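PDB 6FJY: CsuC from Acinetobacter baumannii, which acts as the periplasmic chaperone of the archaic Csu pilus, holding the tip adhesin CsuE in a pre-assembly complex by donor-strand complementation. Local coordinates for residues A[39-47]-A[196-204]; A[52-60]-A[71-79]. All blocks are in the same frame, centred on the assembly; numbering follows the deposited sequence.

Contact 1. Residues A[39-47]-A[196-204]; sequences KWNQDGLKD and YVLSNSTVK
The junction between the two Ig-like domains of this boomerang-shaped chaperone is made here by Gln42, Trp40 and Leu45 meeting strands 195-197 and 201-204 of the C-terminal domain and the loop between them. Gln42 reaches across with both ends of its amide. Its OE1 accepts the backbone N of Leu198 at 2.9 Å, the donor lying above the carbonyl plane, while NE2 donates to Tyr196 O at 2.8 Å. The second hydrogen of NE2 goes to Asp47 OD1, so three bonds fix the flip of the amide and satisfy a buried group. Val203 CG1 presses on the same amide from strand 201-204, 3.2 Å from Gln42 CD.

As in other PapD-like chaperones, the two domains meet at an angle, which this interface probably helps to hold; Trp40 is its aromatic part. The indole, carried past its own carbonyl carbon by a chi1 of 177°, turns its six-membered edge onto the face of Tyr196. This T-shaped pair has its planes at 77° and its centroids 4.8 Å apart. Leu198 CD1 sits over the five-membered ring in a CH-pi contact, 3.7 Å from its centroid. Trp40 NE1 shares Asp47 OD1 with Gln42 NE2, the two donors arriving from opposite faces of the carboxylate. Tyr196 OH bonds to Arg174 and to the backbone of the CsuE chain.

At the end of the type II turn from Gln42 to Leu45, the leucine lies alongside Thr202, and its CB meets Lys204 CG at 3.6 Å. A water joins Gln42 O to Thr202 N, and Lys204 N bonds weakly to Leu45 O.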
loop_
_atom_site.group_PDB
_atom_site.type_symbol
_atom_site.label_atom_id
_atom_site.label_comp_id
_atom_site.label_asym_id
_atom_site.label_seq_id
_atom_site.Cartn_x
_atom_site.Cartn_y
_atom_site.Cartn_z
ATOM N N LYS A 39 -15.975 -0.985 -10.832
ATOM C CA LYS A 39 -16.242 -2.342 -10.401
ATOM C C LYS A 39 -15.561 -3.295 -11.368
ATOM O O LYS A 39 -15.508 -3.048 -12.576
ATOM C CB LYS A 39 -17.738 -2.610 -10.337
ATOM C CG LYS A 39 -18.121 -3.759 -9.419
ATOM C CD LYS A 39 -19.596 -3.684 -9.041
ATOM C CE LYS A 39 -19.973 -4.740 -8.004
ATOM N NZ LYS A 39 -21.414 -4.630 -7.599
ATOM N N TRP A 40 -14.991 -4.360 -10.815
ATOM C CA TRP A 40 -14.121 -5.280 -11.531
ATOM C C TRP A 40 -14.722 -6.676 -11.457
ATOM O O TRP A 40 -14.925 -7.208 -10.363
ATOM C CB TRP A 40 -12.726 -5.236 -10.912
ATOM C CG TRP A 40 -11.708 -6.161 -11.480
ATOM C CD1 TRP A 40 -11.749 -6.816 -12.665
ATOM C CD2 TRP A 40 -10.472 -6.537 -10.850
ATOM N NE1 TRP A 40 -10.611 -7.582 -12.820
ATOM C CE2 TRP A 40 -9.813 -7.423 -11.719
ATOM C CE3 TRP A 40 -9.864 -6.198 -9.638
ATOM C CZ2 TRP A 40 -8.579 -7.988 -11.417
ATOM C CZ3 TRP A 40 -8.640 -6.766 -9.330
ATOM C CH2 TRP A 40 -8.008 -7.654 -10.226
ATOM N N ASN A 41 -14.995 -7.268 -12.616
ATOM C CA ASN A 41 -15.535 -8.617 -12.679
ATOM C C ASN A 41 -14.815 -9.360 -13.785
ATOM O O ASN A 41 -14.121 -8.759 -14.607
ATOM C CB ASN A 41 -17.052 -8.638 -12.921
ATOM C CG ASN A 41 -17.451 -8.045 -14.270
ATOM O OD1 ASN A 41 -17.403 -8.722 -15.299
ATOM N ND2 ASN A 41 -17.867 -6.783 -14.264
ATOM N N GLN A 42 -14.917 -10.683 -13.753
ATOM C CA GLN A 42 -14.354 -11.471 -14.842
ATOM C C GLN A 42 -15.446 -12.282 -15.531
ATOM O O GLN A 42 -15.322 -13.492 -15.735
ATOM C CB GLN A 42 -13.224 -12.362 -14.320
ATOM C CG GLN A 42 -11.965 -11.583 -13.911
ATOM C CD GLN A 42 -10.887 -12.460 -13.272
ATOM O OE1 GLN A 42 -11.176 -13.495 -12.679
ATOM N NE2 GLN A 42 -9.644 -12.042 -13.398
ATOM N N ASP A 43 -16.487 -11.588 -15.971
ATOM C CA ASP A 43 -17.579 -12.193 -16.714
ATOM C C ASP A 43 -17.201 -12.222 -18.189
ATOM O O ASP A 43 -16.577 -11.291 -18.703
ATOM C CB ASP A 43 -18.875 -11.412 -16.500
ATOM C CG ASP A 43 -19.410 -11.541 -15.082
ATOM O OD1 ASP A 43 -19.138 -12.575 -14.432
ATOM O OD2 ASP A 43 -20.082 -10.600 -14.610
ATOM N N GLY A 44 -17.588 -13.293 -18.868
ATOM C CA GLY A 44 -17.129 -13.515 -20.223
ATOM C C GLY A 44 -15.702 -13.996 -20.301
ATOM O O GLY A 44 -15.067 -13.871 -21.354
ATOM N N LEU A 45 -15.189 -14.554 -19.201
ATOM C CA LEU A 45 -13.837 -15.108 -19.105
ATOM C C LEU A 45 -12.757 -14.056 -19.349
ATOM O O LEU A 45 -11.644 -14.377 -19.769
ATOM C CB LEU A 45 -13.668 -16.298 -20.053
ATOM C CG LEU A 45 -14.175 -17.655 -19.557
ATOM C CD1 LEU A 45 -15.353 -17.536 -18.597
ATOM C CD2 LEU A 45 -14.560 -18.503 -20.737
ATOM N N LYS A 46 -13.064 -12.796 -19.054
ATOM C CA LYS A 46 -12.101 -11.719 -19.219
ATOM C C LYS A 46 -12.439 -10.602 -18.256
ATOM O O LYS A 46 -13.559 -10.510 -17.746
ATOM C CB LYS A 46 -12.083 -11.206 -20.661
ATOM C CG LYS A 46 -13.447 -10.745 -21.162
ATOM C CD LYS A 46 -13.347 -9.770 -22.331
ATOM C CE LYS A 46 -14.730 -9.330 -22.788
ATOM N NZ LYS A 46 -15.583 -8.895 -21.648
ATOM N N ASP A 47 -11.451 -9.735 -18.042
ATOM C CA ASP A 47 -11.577 -8.623 -17.111
ATOM C C ASP A 47 -12.450 -7.537 -17.720
ATOM O O ASP A 47 -12.149 -7.017 -18.800
ATOM C CB ASP A 47 -10.195 -8.067 -16.769
ATOM C CG ASP A 47 -9.301 -9.091 -16.080
ATOM O OD1 ASP A 47 -9.570 -9.416 -14.908
ATOM O OD2 ASP A 47 -8.341 -9.582 -16.714
ATOM N N TYR A 196 -4.748 -12.512 -12.291
ATOM C CA TYR A 196 -5.800 -12.454 -11.289
ATOM C C TYR A 196 -6.883 -13.456 -11.657
ATOM O O TYR A 196 -7.322 -13.502 -12.810
ATOM C CB TYR A 196 -6.413 -11.061 -11.195
ATOM C CG TYR A 196 -5.682 -10.094 -10.297
ATOM C CD1 TYR A 196 -5.902 -10.082 -8.912
ATOM C CD2 TYR A 196 -4.772 -9.190 -10.831
ATOM C CE1 TYR A 196 -5.208 -9.195 -8.087
ATOM C CE2 TYR A 196 -4.078 -8.308 -10.023
ATOM C CZ TYR A 196 -4.302 -8.304 -8.654
ATOM O OH TYR A 196 -3.615 -7.413 -7.873
ATOM N N VAL A 197 -7.263 -14.295 -10.695
ATOM C CA VAL A 197 -8.473 -15.104 -10.792
ATOM C C VAL A 197 -9.375 -14.666 -9.646
ATOM O O VAL A 197 -9.169 -15.045 -8.489
ATOM C CB VAL A 197 -8.180 -16.604 -10.746
ATOM C CG1 VAL A 197 -9.427 -17.390 -11.087
ATOM C CG2 VAL A 197 -7.065 -16.941 -11.713
ATOM N N LEU A 198 -10.383 -13.867 -9.965
ATOM C CA LEU A 198 -11.263 -13.324 -8.950
ATOM C C LEU A 198 -12.125 -14.429 -8.341
ATOM O O LEU A 198 -12.337 -15.494 -8.929
ATOM C CB LEU A 198 -12.142 -12.224 -9.550
ATOM C CG LEU A 198 -11.441 -10.928 -9.976
ATOM C CD1 LEU A 198 -12.434 -9.982 -10.598
ATOM C CD2 LEU A 198 -10.736 -10.239 -8.787
ATOM N N SER A 199 -12.631 -14.143 -7.143
ATOM C CA SER A 199 -13.498 -15.070 -6.423
ATOM C C SER A 199 -14.733 -15.429 -7.241
ATOM O O SER A 199 -15.366 -14.568 -7.863
ATOM C CB SER A 199 -13.933 -14.440 -5.104
ATOM O OG SER A 199 -14.761 -13.332 -5.382
ATOM N N ASN A 200 -15.091 -16.710 -7.216
ATOM C CA ASN A 200 -16.289 -17.202 -7.897
ATOM C C ASN A 200 -16.306 -16.763 -9.361
ATOM O O ASN A 200 -17.305 -16.260 -9.880
ATOM C CB ASN A 200 -17.556 -16.750 -7.168
ATOM C CG ASN A 200 -17.510 -17.045 -5.677
ATOM O OD1 ASN A 200 -17.698 -18.183 -5.249
ATOM N ND2 ASN A 200 -17.287 -16.010 -4.878
ATOM N N SER A 201 -15.167 -16.934 -10.022
ATOM C CA SER A 201 -14.993 -16.470 -11.392
ATOM C C SER A 201 -14.124 -17.452 -12.159
ATOM O O SER A 201 -13.434 -18.290 -11.576
ATOM C CB SER A 201 -14.355 -15.071 -11.434
ATOM O OG SER A 201 -15.081 -14.144 -10.639
ATOM N N THR A 202 -14.159 -17.323 -13.480
ATOM C CA THR A 202 -13.308 -18.084 -14.380
ATOM C C THR A 202 -12.729 -17.125 -15.409
ATOM O O THR A 202 -13.440 -16.240 -15.902
ATOM C CB THR A 202 -14.078 -19.220 -15.099
ATOM O OG1 THR A 202 -14.619 -20.141 -14.141
ATOM C CG2 THR A 202 -13.171 -19.976 -16.082
ATOM N N VAL A 203 -11.431 -17.279 -15.705
ATOM C CA VAL A 203 -10.765 -16.491 -16.733
ATOM C C VAL A 203 -9.939 -17.417 -17.607
ATOM O O VAL A 203 -9.612 -18.541 -17.224
ATOM C CB VAL A 203 -9.863 -15.382 -16.161
ATOM C CG1 VAL A 203 -10.644 -14.102 -16.030
ATOM C CG2 VAL A 203 -9.274 -15.803 -14.838
ATOM N N LYS A 204 -9.588 -16.918 -18.793
ATOM C CA LYS A 204 -8.799 -17.680 -19.752
ATOM C C LYS A 204 -7.607 -16.861 -20.231
ATOM O O LYS A 204 -7.646 -15.627 -20.249
ATOM C CB LYS A 204 -9.645 -18.152 -20.944
ATOM C CG LYS A 204 -10.548 -17.106 -21.578
ATOM C CD LYS A 204 -11.386 -17.757 -22.672
ATOM C CE LYS A 204 -12.299 -16.773 -23.378
ATOM N NZ LYS A 204 -13.073 -17.447 -24.470
HETATM O O HOH W 1 -16.457 -15.578 -14.489
#

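Contact 2. Residues A[52-60]-A[71-79]; sequences QSEIIPSPP and MLRLTKSVN
Ile55 lays its CD1 against the aliphatic stem of Lys76, 3.4 Å from CG, the two side chains running side by side in the same direction. They form a non-hydrogen-bonded pair in the antiparallel beta hairpin of strands 55-64 and 69-76, part of the Ig-like N-terminal domain of the PapD family. Ile55 puts CG1 beside its backbone N (chi1 -61°), and a further turn at chi2 swings CD1 over the lysine; CG2 meets Leu74 CB at 4.1 Å instead. Further along this face the ring of Pro57 is touched by two leucines: its CB lies 3.8 Å from Leu72 CD1 and 3.9 Å from Leu74 CD2. Ile35 and Val37 of strand 31-41 also pack on Pro57, and Tyr88 and Ile12 on Ile55, so this side belongs to the domain interior.

The other face carries Ile56, Ser58, Arg73 and Thr75, and is far more exposed. Here Ser58 CB and Arg73 CB stand next to each other, while the arginine chain bends at chi3 and takes its guanidinium away from strand 55-64; Met71 CE, of the same strand as the arginine, lies over one face of it, offset toward the rim. Between the faces, Ile56 and Thr75 exchange two backbone hydrogen bonds, as do Ser58 and Arg73. Pro57 lacks an N-H, but opposite Leu74, in a non-hydrogen-bonded pair, the pairing with strand 69-76 does not use one. A cis peptide bond precedes Pro59, where strand 55-64 is interrupted.

At the opposite end Glu54 O accepts Ser77 N at 2.6 Å, nearly straight, and the carboxylate of Glu54 goes to Tyr88 and Lys39. Ser77 OG, set between its backbone N and carbonyl carbon (chi1 70°), donates to Ser53 O at 2.7 Å.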
loop_
_atom_site.group_PDB
_atom_site.type_symbol
_atom_site.label_atom_id
_atom_site.label_comp_id
_atom_site.label_asym_id
_atom_site.label_seq_id
_atom_site.Cartn_x
_atom_site.Cartn_y
_atom_site.Cartn_z
ATOM N N GLN A 52 -19.585 2.766 -11.104
ATOM C CA GLN A 52 -20.121 2.244 -9.861
ATOM C C GLN A 52 -20.224 3.370 -8.835
ATOM O O GLN A 52 -19.428 4.315 -8.852
ATOM C CB GLN A 52 -19.224 1.097 -9.379
ATOM C CG GLN A 52 -19.267 0.794 -7.912
ATOM C CD GLN A 52 -18.248 1.574 -7.121
ATOM O OE1 GLN A 52 -18.148 1.404 -5.920
ATOM N NE2 GLN A 52 -17.480 2.426 -7.791
ATOM N N SER A 53 -21.227 3.264 -7.954
ATOM C CA SER A 53 -21.440 4.210 -6.860
ATOM C C SER A 53 -21.294 3.575 -5.482
ATOM O O SER A 53 -21.654 4.204 -4.482
ATOM C CB SER A 53 -22.825 4.861 -6.981
ATOM O OG SER A 53 -22.989 5.435 -8.264
ATOM N N GLU A 54 -20.831 2.328 -5.410
ATOM C CA GLU A 54 -20.736 1.634 -4.127
ATOM C C GLU A 54 -19.553 2.142 -3.320
ATOM O O GLU A 54 -19.625 2.238 -2.086
ATOM C CB GLU A 54 -20.604 0.128 -4.350
ATOM C CG GLU A 54 -21.707 -0.475 -5.204
ATOM C CD GLU A 54 -21.362 -1.879 -5.682
ATOM O OE1 GLU A 54 -20.233 -2.343 -5.398
ATOM O OE2 GLU A 54 -22.217 -2.519 -6.335
ATOM N N ILE A 55 -18.446 2.421 -4.007
ATOM C CA ILE A 55 -17.242 3.001 -3.427
ATOM C C ILE A 55 -17.038 4.366 -4.060
ATOM O O ILE A 55 -16.788 4.477 -5.268
ATOM C CB ILE A 55 -16.013 2.109 -3.646
ATOM C CG1 ILE A 55 -16.228 0.758 -2.986
ATOM C CG2 ILE A 55 -14.779 2.772 -3.073
ATOM C CD1 ILE A 55 -16.564 0.889 -1.540
ATOM N N ILE A 56 -17.134 5.404 -3.247
ATOM C CA ILE A 56 -17.073 6.769 -3.741
ATOM C C ILE A 56 -15.723 7.359 -3.344
ATOM O O ILE A 56 -15.409 7.429 -2.147
ATOM C CB ILE A 56 -18.254 7.598 -3.219
ATOM C CG1 ILE A 56 -19.556 6.929 -3.684
ATOM C CG2 ILE A 56 -18.202 9.014 -3.783
ATOM C CD1 ILE A 56 -20.822 7.653 -3.296
ATOM N N PRO A 57 -14.875 7.740 -4.300
ATOM C CA PRO A 57 -13.597 8.378 -3.943
ATOM C C PRO A 57 -13.802 9.845 -3.636
ATOM O O PRO A 57 -14.573 10.542 -4.302
ATOM C CB PRO A 57 -12.748 8.207 -5.205
ATOM C CG PRO A 57 -13.779 8.231 -6.324
ATOM C CD PRO A 57 -15.037 7.572 -5.758
ATOM N N SER A 58 -13.090 10.315 -2.616
ATOM C CA SER A 58 -13.134 11.716 -2.227
ATOM C C SER A 58 -11.698 12.191 -2.043
ATOM O O SER A 58 -10.978 11.663 -1.166
ATOM C CB SER A 58 -13.956 11.899 -0.952
ATOM O OG SER A 58 -13.994 13.266 -0.562
ATOM N N PRO A 59 -11.241 13.188 -2.812
ATOM C CA PRO A 59 -11.989 13.856 -3.875
ATOM C C PRO A 59 -11.904 13.098 -5.200
ATOM O O PRO A 59 -11.038 12.242 -5.346
ATOM C CB PRO A 59 -11.273 15.205 -3.990
ATOM C CG PRO A 59 -9.832 14.832 -3.760
ATOM C CD PRO A 59 -9.865 13.713 -2.703
ATOM N N PRO A 60 -12.802 13.392 -6.144
ATOM C CA PRO A 60 -12.658 12.797 -7.484
ATOM C C PRO A 60 -11.558 13.455 -8.318
ATOM O O PRO A 60 -11.104 12.852 -9.297
ATOM C CB PRO A 60 -14.055 12.963 -8.103
ATOM C CG PRO A 60 -14.629 14.156 -7.388
ATOM C CD PRO A 60 -14.066 14.144 -6.000
ATOM N N MET A 71 -5.029 13.106 1.200
ATOM C CA MET A 71 -5.647 11.811 1.441
ATOM C C MET A 71 -6.728 11.589 0.396
ATOM O O MET A 71 -7.472 12.511 0.043
ATOM C CB MET A 71 -6.203 11.707 2.861
ATOM C CG MET A 71 -6.724 10.321 3.226
ATOM S SD MET A 71 -7.515 10.291 4.822
ATOM C CE MET A 71 -8.985 10.987 4.340
ATOM N N LEU A 72 -6.747 10.380 -0.149
ATOM C CA LEU A 72 -7.812 9.904 -1.016
ATOM C C LEU A 72 -8.673 8.963 -0.183
ATOM O O LEU A 72 -8.235 7.873 0.194
ATOM C CB LEU A 72 -7.242 9.220 -2.255
ATOM C CG LEU A 72 -8.183 8.357 -3.107
ATOM C CD1 LEU A 72 -9.404 9.138 -3.618
ATOM C CD2 LEU A 72 -7.404 7.769 -4.267
ATOM N N ARG A 73 -9.863 9.426 0.156
ATOM C CA ARG A 73 -10.815 8.675 0.955
ATOM C C ARG A 73 -11.642 7.785 0.033
ATOM O O ARG A 73 -12.209 8.266 -0.955
ATOM C CB ARG A 73 -11.716 9.650 1.706
ATOM C CG ARG A 73 -12.267 9.180 3.005
ATOM C CD ARG A 73 -13.124 10.274 3.617
ATOM N NE ARG A 73 -12.346 11.177 4.458
ATOM C CZ ARG A 73 -11.971 10.902 5.701
ATOM N NH1 ARG A 73 -12.297 9.740 6.254
ATOM N NH2 ARG A 73 -11.270 11.793 6.390
ATOM N N LEU A 74 -11.675 6.490 0.330
ATOM C CA LEU A 74 -12.519 5.536 -0.385
ATOM C C LEU A 74 -13.587 5.042 0.579
ATOM O O LEU A 74 -13.288 4.276 1.499
ATOM C CB LEU A 74 -11.702 4.375 -0.938
ATOM C CG LEU A 74 -10.506 4.781 -1.783
ATOM C CD1 LEU A 74 -9.747 3.562 -2.216
ATOM C CD2 LEU A 74 -11.008 5.555 -2.994
ATOM N N THR A 75 -14.827 5.481 0.365
ATOM C CA THR A 75 -15.922 5.272 1.304
ATOM C C THR A 75 -17.015 4.419 0.672
ATOM O O THR A 75 -17.436 4.683 -0.461
ATOM C CB THR A 75 -16.507 6.612 1.765
ATOM O OG1 THR A 75 -15.462 7.423 2.305
ATOM C CG2 THR A 75 -17.553 6.401 2.843
ATOM N N LYS A 76 -17.483 3.411 1.417
ATOM C CA LYS A 76 -18.605 2.579 0.985
ATOM C C LYS A 76 -19.910 3.353 1.098
ATOM O O LYS A 76 -20.232 3.886 2.164
ATOM C CB LYS A 76 -18.700 1.298 1.810
ATOM C CG LYS A 76 -17.486 0.440 1.754
ATOM C CD LYS A 76 -17.679 -0.886 2.465
ATOM C CE LYS A 76 -18.018 -0.751 3.914
ATOM N NZ LYS A 76 -17.816 -2.082 4.551
ATOM N N SER A 77 -20.648 3.442 -0.003
ATOM C CA SER A 77 -21.944 4.114 0.023
ATOM C C SER A 77 -23.026 3.240 0.631
ATOM O O SER A 77 -24.001 3.754 1.194
ATOM C CB SER A 77 -22.367 4.492 -1.390
ATOM O OG SER A 77 -22.678 3.305 -2.108
ATOM N N VAL A 78 -22.889 1.924 0.481
ATOM C CA VAL A 78 -23.847 0.950 0.975
ATOM C C VAL A 78 -23.055 -0.216 1.552
ATOM O O VAL A 78 -21.848 -0.340 1.343
ATOM C CB VAL A 78 -24.809 0.465 -0.134
ATOM C CG1 VAL A 78 -25.597 1.635 -0.723
ATOM C CG2 VAL A 78 -24.035 -0.252 -1.226
ATOM N N ASN A 79 -23.746 -1.071 2.299
ATOM C CA ASN A 79 -23.115 -2.260 2.852
ATOM C C ASN A 79 -23.183 -3.418 1.868
ATOM O O ASN A 79 -24.151 -3.574 1.120
ATOM C CB ASN A 79 -23.758 -2.628 4.186
ATOM C CG ASN A 79 -23.461 -1.598 5.263
ATOM O OD1 ASN A 79 -22.301 -1.251 5.495
ATOM N ND2 ASN A 79 -24.508 -1.071 5.891
#

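Contacts 1 and 2 have centres about 23 Å apart, yet they meet directly where Lys39 NZ forms a 2.6 Å salt bridge with Glu54 OE2. Beside it Lys39 CB packs on Gln52 CB at 4.1 Å. Strand 31-41, which leads into contact 1, is the sheet neighbour of strand 55-64, so the hairpin and the N-terminal side of the junction share one sheet. In sequence, both segments of contact 2 fall between residues 47 and 196, the span that contact 1 brings together. Their roles differ: contact 2 builds the N-terminal domain internally, whereas contact 1 joins it to the C-terminal domain and, through Tyr196, borders the bound CsuE chain, which does not touch the segments of contact 2.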